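Local coordinates for protein Cys-Gly metallodipeptidase DUG1 (Saccharomyces cerevisiae, PDB 4G1P) that cleaves the dipeptide Cys-Gly as a metal-dependent peptidase and serves as the catalytic component of the yeast complex that degrades glutathione, at residues L53-G67 / S79-D91. Numbering follows the deposited sequence.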
# COMPACT_ATOMS: atom_id res chain seq x y z
N LEU A 53 9.10 -15.20 -34.29
CA LEU A 53 9.92 -14.54 -35.30
C LEU A 53 10.51 -15.61 -36.22
O LEU A 53 10.40 -15.54 -37.45
CB LEU A 53 11.04 -13.73 -34.64
CG LEU A 53 10.87 -12.21 -34.45
CD1 LEU A 53 9.59 -11.69 -35.10
CD2 LEU A 53 10.95 -11.82 -32.99
N SER A 54 11.11 -16.61 -35.60
CA SER A 54 11.81 -17.65 -36.32
C SER A 54 10.87 -18.49 -37.18
O SER A 54 11.22 -18.85 -38.30
CB SER A 54 12.58 -18.52 -35.35
OG SER A 54 13.24 -19.56 -36.03
N GLN A 55 9.69 -18.80 -36.67
CA GLN A 55 8.71 -19.56 -37.46
C GLN A 55 8.23 -18.76 -38.66
O GLN A 55 8.07 -19.29 -39.74
CB GLN A 55 7.54 -20.02 -36.60
CG GLN A 55 7.88 -21.17 -35.63
CD GLN A 55 6.81 -21.37 -34.55
OE1 GLN A 55 5.69 -20.86 -34.67
NE2 GLN A 55 7.17 -22.10 -33.50
N SER A 56 8.00 -17.47 -38.48
CA SER A 56 7.83 -16.59 -39.62
C SER A 56 9.20 -16.49 -40.30
O SER A 56 10.12 -17.22 -39.96
CB SER A 56 7.29 -15.22 -39.18
OG SER A 56 6.01 -15.34 -38.57
N GLY A 57 9.39 -15.61 -41.26
CA GLY A 57 10.66 -15.70 -41.96
C GLY A 57 11.91 -15.07 -41.34
O GLY A 57 12.94 -15.02 -42.00
N PHE A 58 11.83 -14.59 -40.10
CA PHE A 58 12.90 -13.72 -39.59
C PHE A 58 14.26 -14.39 -39.43
O PHE A 58 14.33 -15.60 -39.21
CB PHE A 58 12.49 -13.06 -38.27
CG PHE A 58 11.39 -12.05 -38.40
CD1 PHE A 58 10.07 -12.45 -38.60
CD2 PHE A 58 11.66 -10.70 -38.33
CE1 PHE A 58 9.07 -11.52 -38.72
CE2 PHE A 58 10.66 -9.78 -38.46
CZ PHE A 58 9.37 -10.19 -38.65
N HIS A 59 15.33 -13.61 -39.55
CA HIS A 59 16.68 -14.13 -39.39
C HIS A 59 17.57 -13.17 -38.59
O HIS A 59 17.16 -12.05 -38.26
CB HIS A 59 17.33 -14.38 -40.75
CG HIS A 59 17.61 -13.12 -41.51
ND1 HIS A 59 16.66 -12.52 -42.31
CD2 HIS A 59 18.71 -12.34 -41.57
CE1 HIS A 59 17.17 -11.43 -42.85
NE2 HIS A 59 18.42 -11.29 -42.41
N ASP A 60 18.79 -13.60 -38.32
CA ASP A 60 19.76 -12.81 -37.56
C ASP A 60 19.17 -12.46 -36.19
O ASP A 60 19.35 -11.35 -35.69
CB ASP A 60 20.16 -11.55 -38.34
CG ASP A 60 21.44 -10.90 -37.81
OD1 ASP A 60 22.19 -11.56 -37.07
OD2 ASP A 60 21.70 -9.72 -38.14
N ILE A 61 18.48 -13.42 -35.59
CA ILE A 61 17.81 -13.20 -34.33
C ILE A 61 18.80 -13.11 -33.18
O ILE A 61 19.68 -13.96 -33.04
CB ILE A 61 16.77 -14.30 -34.06
CG1 ILE A 61 15.79 -14.36 -35.25
CG2 ILE A 61 16.03 -14.02 -32.75
CD1 ILE A 61 14.65 -15.35 -35.08
N LYS A 62 18.69 -12.07 -32.38
CA LYS A 62 19.61 -11.88 -31.27
C LYS A 62 18.87 -11.51 -29.97
O LYS A 62 18.20 -10.48 -29.89
CB LYS A 62 20.66 -10.82 -31.61
CG LYS A 62 21.75 -11.28 -32.60
CD LYS A 62 22.89 -10.24 -32.70
CE LYS A 62 23.39 -9.78 -31.31
NZ LYS A 62 24.43 -8.69 -31.33
N MET A 63 19.01 -12.37 -28.97
CA MET A 63 18.49 -12.08 -27.65
C MET A 63 19.57 -11.34 -26.86
O MET A 63 20.42 -11.95 -26.23
CB MET A 63 18.12 -13.38 -26.95
CG MET A 63 17.31 -14.28 -27.85
SD MET A 63 15.75 -13.55 -28.42
CE MET A 63 14.67 -13.89 -27.02
N VAL A 64 19.53 -10.02 -26.92
CA VAL A 64 20.62 -9.23 -26.39
C VAL A 64 20.50 -9.04 -24.89
O VAL A 64 19.46 -8.60 -24.41
CB VAL A 64 20.68 -7.87 -27.08
CG1 VAL A 64 21.81 -7.03 -26.51
CG2 VAL A 64 20.82 -8.06 -28.60
N ASP A 65 21.56 -9.36 -24.16
CA ASP A 65 21.58 -9.23 -22.70
C ASP A 65 22.08 -7.88 -22.30
O ASP A 65 23.25 -7.59 -22.49
CB ASP A 65 22.56 -10.25 -22.14
CG ASP A 65 22.37 -10.50 -20.66
OD1 ASP A 65 22.18 -9.52 -19.89
OD2 ASP A 65 22.43 -11.68 -20.25
N LEU A 66 21.21 -7.06 -21.73
CA LEU A 66 21.60 -5.73 -21.27
C LEU A 66 22.52 -5.85 -20.06
O LEU A 66 23.27 -4.94 -19.75
CB LEU A 66 20.36 -4.91 -20.90
CG LEU A 66 19.63 -4.22 -22.04
CD1 LEU A 66 20.38 -4.38 -23.35
CD2 LEU A 66 18.21 -4.74 -22.16
N GLY A 67 22.44 -6.99 -19.38
CA GLY A 67 23.25 -7.23 -18.20
C GLY A 67 22.40 -7.48 -16.97
O GLY A 67 21.26 -7.93 -17.07
N SER A 79 19.12 -10.94 -13.91
CA SER A 79 19.41 -10.48 -15.27
C SER A 79 18.23 -9.68 -15.80
O SER A 79 17.09 -9.91 -15.40
CB SER A 79 19.69 -11.66 -16.21
OG SER A 79 20.73 -12.50 -15.73
N LEU A 80 18.49 -8.74 -16.70
CA LEU A 80 17.42 -7.98 -17.34
C LEU A 80 16.79 -8.81 -18.46
O LEU A 80 17.45 -9.68 -19.02
CB LEU A 80 17.97 -6.67 -17.93
CG LEU A 80 18.39 -5.62 -16.90
CD1 LEU A 80 19.45 -4.71 -17.49
CD2 LEU A 80 17.20 -4.81 -16.40
N PRO A 81 15.50 -8.56 -18.77
CA PRO A 81 14.84 -9.14 -19.95
C PRO A 81 15.64 -8.79 -21.18
O PRO A 81 16.08 -7.65 -21.28
CB PRO A 81 13.50 -8.40 -20.01
CG PRO A 81 13.26 -7.92 -18.64
CD PRO A 81 14.60 -7.67 -18.01
N PRO A 82 15.84 -9.75 -22.10
CA PRO A 82 16.65 -9.54 -23.31
C PRO A 82 15.97 -8.61 -24.31
O PRO A 82 14.75 -8.65 -24.40
CB PRO A 82 16.73 -10.95 -23.91
CG PRO A 82 15.52 -11.63 -23.41
CD PRO A 82 15.31 -11.12 -22.02
N VAL A 83 16.72 -7.78 -25.02
CA VAL A 83 16.12 -6.99 -26.09
C VAL A 83 16.18 -7.87 -27.31
O VAL A 83 17.19 -8.54 -27.52
CB VAL A 83 16.84 -5.67 -26.39
CG1 VAL A 83 16.19 -4.98 -27.57
CG2 VAL A 83 16.78 -4.76 -25.20
N ILE A 84 15.11 -7.90 -28.09
CA ILE A 84 14.99 -8.85 -29.18
C ILE A 84 15.23 -8.18 -30.51
O ILE A 84 14.43 -7.37 -30.94
CB ILE A 84 13.61 -9.50 -29.22
CG1 ILE A 84 13.29 -10.19 -27.88
CG2 ILE A 84 13.54 -10.49 -30.36
CD1 ILE A 84 11.88 -10.75 -27.80
N LEU A 85 16.33 -8.51 -31.15
CA LEU A 85 16.64 -7.95 -32.45
C LEU A 85 16.47 -9.00 -33.53
O LEU A 85 16.93 -10.13 -33.38
CB LEU A 85 18.07 -7.40 -32.50
CG LEU A 85 18.57 -6.47 -31.39
CD1 LEU A 85 19.94 -5.98 -31.80
CD2 LEU A 85 17.64 -5.29 -31.14
N SER A 86 15.81 -8.63 -34.62
CA SER A 86 15.68 -9.53 -35.75
C SER A 86 15.51 -8.75 -37.06
O SER A 86 15.22 -7.55 -37.05
CB SER A 86 14.51 -10.47 -35.55
OG SER A 86 13.28 -9.79 -35.67
N ARG A 87 15.73 -9.43 -38.17
CA ARG A 87 15.53 -8.82 -39.48
C ARG A 87 14.64 -9.73 -40.29
O ARG A 87 14.64 -10.95 -40.10
CB ARG A 87 16.87 -8.60 -40.20
CG ARG A 87 18.10 -8.67 -39.30
CD ARG A 87 19.44 -8.44 -40.03
NE ARG A 87 19.71 -7.02 -40.16
CZ ARG A 87 20.58 -6.34 -39.43
NH1 ARG A 87 21.32 -6.94 -38.51
NH2 ARG A 87 20.72 -5.04 -39.63
N PHE A 88 13.85 -9.12 -41.16
CA PHE A 88 13.12 -9.88 -42.17
C PHE A 88 13.38 -9.28 -43.54
O PHE A 88 12.98 -8.15 -43.82
CB PHE A 88 11.62 -9.95 -41.87
CG PHE A 88 10.86 -10.77 -42.86
CD1 PHE A 88 10.33 -10.20 -44.01
CD2 PHE A 88 10.68 -12.13 -42.66
CE1 PHE A 88 9.64 -10.96 -44.93
CE2 PHE A 88 10.00 -12.90 -43.57
CZ PHE A 88 9.47 -12.32 -44.71
N GLY A 89 14.06 -10.05 -44.37
CA GLY A 89 14.52 -9.59 -45.67
C GLY A 89 15.91 -8.97 -45.60
O GLY A 89 16.31 -8.41 -44.58
N SER A 90 16.66 -9.09 -46.69
CA SER A 90 17.96 -8.43 -46.78
C SER A 90 18.24 -8.02 -48.21
O SER A 90 19.28 -8.36 -48.77
CB SER A 90 19.09 -9.30 -46.21
OG SER A 90 18.99 -10.66 -46.60
N ASP A 91 17.29 -7.30 -48.79
CA ASP A 91 17.41 -6.76 -50.14
C ASP A 91 18.05 -5.38 -50.09
O ASP A 91 17.46 -4.44 -49.56
CB ASP A 91 16.05 -6.70 -50.80
CG ASP A 91 16.12 -6.28 -52.25
OD1 ASP A 91 17.04 -5.53 -52.64
OD2 ASP A 91 15.22 -6.69 -53.02
O HOH W 1 14.17 -12.73 -43.64
O HOH W 2 18.88 -8.54 -20.91
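One water is gripped by three groups from both chains: it accepts from G89 N, donates to G57 O, and bonds H59 ND1 at 2.8 Å. Beside it, H59 N-H meets the carbonyl oxygen of R87, with N to O at 2.8 Å and nearly straight at 169°, and R87 N returns a bond to H59 O, closing the pair. The H59 ring lies with one face over R87 CB.

Further along the arginine, NH1 meets D60 OD2 at 2.8 Å, in the guanidinium plane, with carboxylate and guanidinium nearly coplanar. The R87 chain bends at chi3 (84°), bringing the group beside D60; NH2 bonds to Y189 O, and the Y189 ring adds a cation-pi contact. A leucine in place of R87 would probably leave the D60 carboxylate without its charged mate and Y189 O without this donor.

F58 is sandwiched: F88 CB sits over one face, toward the rim, 3.8 Å from the F58 ring centroid, and L53 CD1 over the centre of the other. The F88 ring turns one edge to G57 CA and to the F58 face, its CG trans to the main-chain nitrogen (chi1 -178°).

The chain turns a corner at D60, and between the H59–R87 and K62–L85 pairs the register slips by one, a beta bulge. Antiparallel pairing then resumes, K62 N to L85 O and V64 N to V83 O, each bond returned. M63 CE rests alongside I84 CG1, and L66 CD2 packs on V83 CG2. Beyond, L80 N reaches G67 O at 2.9 Å.

Strand 83-88 pairs with 162-168 on its other side, and 61-64 is an outermost strand of the six-stranded mixed sheet within the chain, part of the alpha/beta catalytic domain of M20 peptidases.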